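DHHA1 domain protein (Clostridium perfringens, PDB 3KEW) probably hydrolyses the ester of mischarged alanine tRNA, as relatives of the editing domain of alanyl-tRNA synthetase do. Local coordinates at residues G18-V23 against V32-T37; N115-H120 against D129-L134. One frame throughout, in Å; residues are numbered along the deposited sequence.

Interaction 1: G18-V23 against V32-T37; sequences GEIIEV and VLLDQT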
loop_
_atom_site.group_PDB
_atom_site.type_symbol
_atom_site.label_atom_id
_atom_site.label_comp_id
_atom_site.label_asym_id
_atom_site.label_seq_id
_atom_site.Cartn_x
_atom_site.Cartn_y
_atom_site.Cartn_z
ATOM N N GLY A 18 -14.969 13.635 -10.765
ATOM C CA GLY A 18 -15.352 13.936 -9.399
ATOM C C GLY A 18 -16.111 15.230 -9.274
ATOM O O GLY A 18 -16.010 16.116 -10.130
ATOM N N GLU A 19 -16.867 15.327 -8.188
ATOM C CA GLU A 19 -17.615 16.523 -7.867
ATOM C C GLU A 19 -17.243 16.957 -6.465
ATOM O O GLU A 19 -17.339 16.171 -5.519
ATOM C CB GLU A 19 -19.123 16.267 -7.964
ATOM C CG GLU A 19 -19.982 17.513 -7.753
ATOM C CD GLU A 19 -21.472 17.213 -7.619
ATOM O OE1 GLU A 19 -21.896 16.056 -7.855
ATOM O OE2 GLU A 19 -22.223 18.145 -7.264
ATOM N N ILE A 20 -16.813 18.209 -6.353
ATOM C CA ILE A 20 -16.490 18.814 -5.074
ATOM C C ILE A 20 -17.763 19.045 -4.257
ATOM O O ILE A 20 -18.663 19.765 -4.684
ATOM C CB ILE A 20 -15.687 20.126 -5.253
ATOM C CG1 ILE A 20 -14.281 19.811 -5.776
ATOM C CG2 ILE A 20 -15.598 20.877 -3.930
ATOM C CD1 ILE A 20 -13.441 21.019 -6.145
ATOM N N ILE A 21 -17.813 18.413 -3.088
ATOM C CA ILE A 21 -18.981 18.404 -2.207
ATOM C C ILE A 21 -18.868 19.469 -1.093
ATOM O O ILE A 21 -19.879 19.980 -0.602
ATOM C CB ILE A 21 -19.240 16.942 -1.673
ATOM C CG1 ILE A 21 -20.456 16.318 -2.357
ATOM C CG2 ILE A 21 -19.457 16.884 -0.167
ATOM C CD1 ILE A 21 -20.338 16.167 -3.860
ATOM N N GLU A 22 -17.632 19.820 -0.734
ATOM C CA GLU A 22 -17.354 20.792 0.328
ATOM C C GLU A 22 -16.040 21.507 0.024
ATOM O O GLU A 22 -15.123 20.895 -0.520
ATOM C CB GLU A 22 -17.287 20.069 1.683
ATOM C CG GLU A 22 -17.048 20.953 2.911
ATOM C CD GLU A 22 -16.793 20.144 4.179
ATOM O OE1 GLU A 22 -17.723 19.461 4.660
ATOM O OE2 GLU A 22 -15.660 20.193 4.701
ATOM N N VAL A 23 -15.971 22.803 0.332
ATOM C CA VAL A 23 -14.717 23.576 0.300
ATOM C C VAL A 23 -14.521 24.328 1.624
ATOM O O VAL A 23 -15.389 25.104 2.030
ATOM C CB VAL A 23 -14.672 24.625 -0.852
ATOM C CG1 VAL A 23 -13.324 25.351 -0.880
ATOM C CG2 VAL A 23 -14.936 23.994 -2.196
ATOM N N VAL A 32 -10.829 20.186 0.157
ATOM C CA VAL A 32 -12.066 19.755 -0.512
ATOM C C VAL A 32 -12.464 18.291 -0.279
ATOM O O VAL A 32 -11.615 17.403 -0.137
ATOM C CB VAL A 32 -12.084 20.080 -2.050
ATOM C CG1 VAL A 32 -11.812 21.562 -2.307
ATOM C CG2 VAL A 32 -11.108 19.199 -2.840
ATOM N N LEU A 33 -13.772 18.063 -0.227
ATOM C CA LEU A 33 -14.333 16.721 -0.195
ATOM C C LEU A 33 -14.845 16.437 -1.603
ATOM O O LEU A 33 -15.224 17.372 -2.322
ATOM C CB LEU A 33 -15.480 16.645 0.812
ATOM C CG LEU A 33 -15.460 15.528 1.856
ATOM C CD1 LEU A 33 -16.452 15.827 2.969
ATOM C CD2 LEU A 33 -15.743 14.164 1.235
ATOM N N LEU A 34 -14.832 15.163 -1.999
ATOM C CA LEU A 34 -15.299 14.728 -3.323
ATOM C C LEU A 34 -16.380 13.663 -3.170
ATOM O O LEU A 34 -16.422 12.969 -2.151
ATOM C CB LEU A 34 -14.140 14.161 -4.146
ATOM C CG LEU A 34 -13.396 14.986 -5.204
ATOM C CD1 LEU A 34 -13.102 16.414 -4.783
ATOM C CD2 LEU A 34 -12.101 14.279 -5.568
ATOM N N ASP A 35 -17.260 13.555 -4.170
ATOM C CA ASP A 35 -18.311 12.531 -4.168
ATOM C C ASP A 35 -17.713 11.121 -4.249
ATOM O O ASP A 35 -18.173 10.198 -3.569
ATOM C CB ASP A 35 -19.353 12.785 -5.278
ATOM C CG ASP A 35 -18.800 12.583 -6.704
ATOM O OD1 ASP A 35 -19.428 11.822 -7.469
ATOM O OD2 ASP A 35 -17.761 13.174 -7.071
ATOM N N GLN A 36 -16.668 10.986 -5.068
ATOM C CA GLN A 36 -15.894 9.749 -5.211
ATOM C C GLN A 36 -14.425 10.104 -5.386
ATOM O O GLN A 36 -14.097 11.094 -6.038
ATOM C CB GLN A 36 -16.401 8.908 -6.395
ATOM C CG GLN A 36 -16.213 9.496 -7.794
ATOM C CD GLN A 36 -16.904 8.674 -8.869
ATOM O OE1 GLN A 36 -17.291 7.525 -8.645
ATOM N NE2 GLN A 36 -17.070 9.266 -10.041
ATOM N N THR A 37 -13.540 9.314 -4.791
ATOM C CA THR A 37 -12.112 9.593 -4.933
ATOM C C THR A 37 -11.254 8.338 -5.112
ATOM O O THR A 37 -11.523 7.285 -4.529
ATOM C CB THR A 37 -11.577 10.535 -3.810
ATOM O OG1 THR A 37 -10.260 10.988 -4.145
ATOM C CG2 THR A 37 -11.572 9.852 -2.440
#
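I20–V23 and V32–L34 are the two arms of an antiparallel beta hairpin, with local axes 4.5 Å apart and running at 161°. I20 faces L34, and V23 faces V32, in non-hydrogen-bonded pairs. Between them lies a beta bulge of the classic type: I21 and E22 both stand opposite L33, I21 N bonding to L33 O (2.9 Å) and L33 N to E22 O (3.2 Å). I21 has psi -27°, which breaks the pleat, and E22 N is left buried without a partner. At the other end, D35 N donates to E19 O (2.9 Å). The side chain of D35 accepts in turn: with chi1 68°, CG sits between the backbone N and carbonyl carbon, and D35 OD2 takes the N-H of E19 from above the carboxylate plane in a short bond (2.6 Å from E19 N). On the face of I20, V32 and L34, I20 CG1 meets L34 CD1 at 3.7 Å, while V23 CG2 lies alongside V32 CG1 (4.0 Å), both side chains pointing the same way. I21 crosses D35 at about a right angle, and I21 CD1 rests 3.8 Å from D35 CB. Strand 29-34 is the middle of three neighbours in a six-stranded barrel: strand 67-72 lies beyond it, where L72 meets V32 and Y69 meets L33, and P76 touches I20 and V23.

Interaction 2: N115-H120 against D129-L134; sequences NTCGFH and DIVGFL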
loop_
_atom_site.group_PDB
_atom_site.type_symbol
_atom_site.label_atom_id
_atom_site.label_comp_id
_atom_site.label_asym_id
_atom_site.label_seq_id
_atom_site.Cartn_x
_atom_site.Cartn_y
_atom_site.Cartn_z
ATOM N N ASN A 115 9.637 -15.185 11.351
ATOM C CA ASN A 115 8.521 -14.261 11.498
ATOM C C ASN A 115 8.949 -12.811 11.303
ATOM O O ASN A 115 10.095 -12.481 11.523
ATOM C CB ASN A 115 7.871 -14.450 12.875
ATOM C CG ASN A 115 7.130 -15.763 12.985
ATOM O OD1 ASN A 115 5.995 -15.887 12.523
ATOM N ND2 ASN A 115 7.770 -16.756 13.589
ATOM N N THR A 116 8.006 -11.977 10.869
ATOM C CA THR A 116 8.177 -10.526 10.733
ATOM C C THR A 116 7.636 -9.866 12.000
ATOM O O THR A 116 6.622 -10.313 12.566
ATOM C CB THR A 116 7.415 -10.012 9.482
ATOM O OG1 THR A 116 7.947 -10.667 8.327
ATOM C CG2 THR A 116 7.517 -8.459 9.297
ATOM N N CYS A 117 8.329 -8.827 12.458
ATOM C CA CYS A 117 7.920 -8.097 13.646
ATOM C C CYS A 117 7.892 -6.583 13.421
ATOM O O CYS A 117 7.584 -5.825 14.331
ATOM C CB CYS A 117 8.819 -8.461 14.837
ATOM S SG CYS A 117 10.577 -8.118 14.603
ATOM N N GLY A 118 8.189 -6.152 12.201
ATOM C CA GLY A 118 8.146 -4.730 11.856
ATOM C C GLY A 118 8.395 -4.463 10.391
ATOM O O GLY A 118 8.898 -5.330 9.671
ATOM N N PHE A 119 8.030 -3.260 9.954
ATOM C CA PHE A 119 8.249 -2.795 8.572
ATOM C C PHE A 119 8.197 -1.274 8.521
ATOM O O PHE A 119 7.557 -0.637 9.354
ATOM C CB PHE A 119 7.246 -3.398 7.566
ATOM C CG PHE A 119 5.808 -3.424 8.052
ATOM C CD1 PHE A 119 4.961 -2.344 7.829
ATOM C CD2 PHE A 119 5.299 -4.552 8.705
ATOM C CE1 PHE A 119 3.636 -2.365 8.275
ATOM C CE2 PHE A 119 3.976 -4.589 9.153
ATOM C CZ PHE A 119 3.142 -3.491 8.935
ATOM N N HIS A 120 8.890 -0.696 7.558
ATOM C CA HIS A 120 8.825 0.743 7.340
ATOM C C HIS A 120 8.901 0.996 5.852
ATOM O O HIS A 120 9.793 0.479 5.183
ATOM C CB HIS A 120 9.956 1.480 8.059
ATOM C CG HIS A 120 10.017 2.951 7.748
ATOM N ND1 HIS A 120 9.197 3.878 8.357
ATOM C CD2 HIS A 120 10.799 3.651 6.892
ATOM C CE1 HIS A 120 9.472 5.084 7.892
ATOM N NE2 HIS A 120 10.438 4.973 6.998
ATOM N N ASP A 129 11.619 -6.086 9.286
ATOM C CA ASP A 129 12.335 -6.681 10.424
ATOM C C ASP A 129 11.943 -8.141 10.564
ATOM O O ASP A 129 10.766 -8.449 10.690
ATOM C CB ASP A 129 11.998 -5.968 11.738
ATOM C CG ASP A 129 12.529 -4.536 11.803
ATOM O OD1 ASP A 129 13.168 -4.060 10.845
ATOM O OD2 ASP A 129 12.296 -3.879 12.835
ATOM N N ILE A 130 12.931 -9.031 10.552
ATOM C CA ILE A 130 12.683 -10.462 10.710
ATOM C C ILE A 130 13.225 -10.883 12.072
ATOM O O ILE A 130 14.319 -10.486 12.447
ATOM C CB ILE A 130 13.363 -11.285 9.581
ATOM C CG1 ILE A 130 13.032 -10.707 8.191
ATOM C CG2 ILE A 130 12.982 -12.755 9.661
ATOM C CD1 ILE A 130 11.563 -10.790 7.770
ATOM N N VAL A 131 12.456 -11.682 12.807
ATOM C CA VAL A 131 12.849 -12.098 14.149
ATOM C C VAL A 131 14.036 -13.070 14.099
ATOM O O VAL A 131 13.991 -14.090 13.405
ATOM C CB VAL A 131 11.675 -12.744 14.935
ATOM C CG1 VAL A 131 12.066 -12.944 16.385
ATOM C CG2 VAL A 131 10.414 -11.897 14.847
ATOM N N GLY A 132 15.092 -12.729 14.834
ATOM C CA GLY A 132 16.268 -13.579 14.954
ATOM C C GLY A 132 17.421 -13.132 14.078
ATOM O O GLY A 132 17.285 -12.209 13.262
ATOM N N PHE A 133 18.565 -13.785 14.270
ATOM C CA PHE A 133 19.737 -13.588 13.426
ATOM C C PHE A 133 19.534 -14.358 12.126
ATOM O O PHE A 133 19.025 -15.485 12.124
ATOM C CB PHE A 133 21.012 -14.064 14.144
ATOM C CG PHE A 133 22.227 -14.179 13.242
ATOM C CD1 PHE A 133 22.961 -13.043 12.885
ATOM C CD2 PHE A 133 22.643 -15.426 12.759
ATOM C CE1 PHE A 133 24.085 -13.142 12.053
ATOM C CE2 PHE A 133 23.762 -15.537 11.926
ATOM C CZ PHE A 133 24.484 -14.390 11.573
ATOM N N LEU A 134 19.923 -13.736 11.021
ATOM C CA LEU A 134 19.906 -14.393 9.729
ATOM C C LEU A 134 21.268 -14.236 9.084
ATOM O O LEU A 134 21.835 -13.138 9.064
ATOM C CB LEU A 134 18.842 -13.775 8.822
ATOM C CG LEU A 134 17.367 -13.806 9.213
ATOM C CD1 LEU A 134 16.616 -12.862 8.294
ATOM C CD2 LEU A 134 16.812 -15.210 9.109
HETATM O O HOH W 1 11.426 -15.806 13.612
#
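N115 O takes the N-H of V131, with V131 N at 2.8 Å and nearly along the C=O axis; I130 CA also makes a CA-H contact to N115 O at 3.4 Å. The N-H bond, with the weaker CA-H contact beside it, closes one end of an antiparallel beta hairpin formed by strands 116-121 and 126-131, whose short segments run at 165°. The same pattern recurs at D129 O, which accepts C117 N at 3.0 Å and has T116 CA beside it, and the third bond runs from D129 N to G118 O (2.9 Å), almost straight at the hydrogen (175°) although the donor stands above the carbonyl plane. Because C117 N and G118 O both address D129, residues C117 and G118 together oppose a single residue, the signature of a classic-type beta bulge. The near-zero psi of C117 (2°) fits this reading, and G118 N is left buried without a partner.

The side chains divide between two faces. T116 and I130 form a non-hydrogen-bonded pair, crossing at a slant with T116 OG1 at 3.7 Å from I130 CD1; that hydroxyl is hydrogen-bonded to S105 of helix 88-112, and I130 packs on F108 of the same helix, so this face of the hairpin is laid against it. D129 points to the other face, and its OD2 forms a salt bridge with R222 of strand 220-227, the next strand of the sheet. V131 CG2 lies 3.8 Å from C117 CB and is also near C117 SG and N115 CB, a small apolar patch. Past the last backbone bond, a water bridges the two segments, accepting from N115 N at 2.9 Å and donating to V131 O at 3.1 Å.

In the fold
Both contacts are antiparallel hairpins with a classic-type bulge, on opposite sides of the chain's centre, with centres about 40 Å apart and nearest atoms about 22 Å apart. Each is partly buried, but they hold different elements: interaction 1 belongs to the closed barrel, interaction 2 to a four-stranded sheet lying against helix 88-112. Interaction 1 buries more surface (487 against 342 Å²) and carries more aliphatic contacts, with a carboxylate gripping a backbone N-H across the strands. Interaction 2 relies on backbone bonds and a water, and its polar side chains turn to the helix and next strand. It also has a metal close by, the side chain of T116 lying about 9 Å from the zinc ion, probably near the active site.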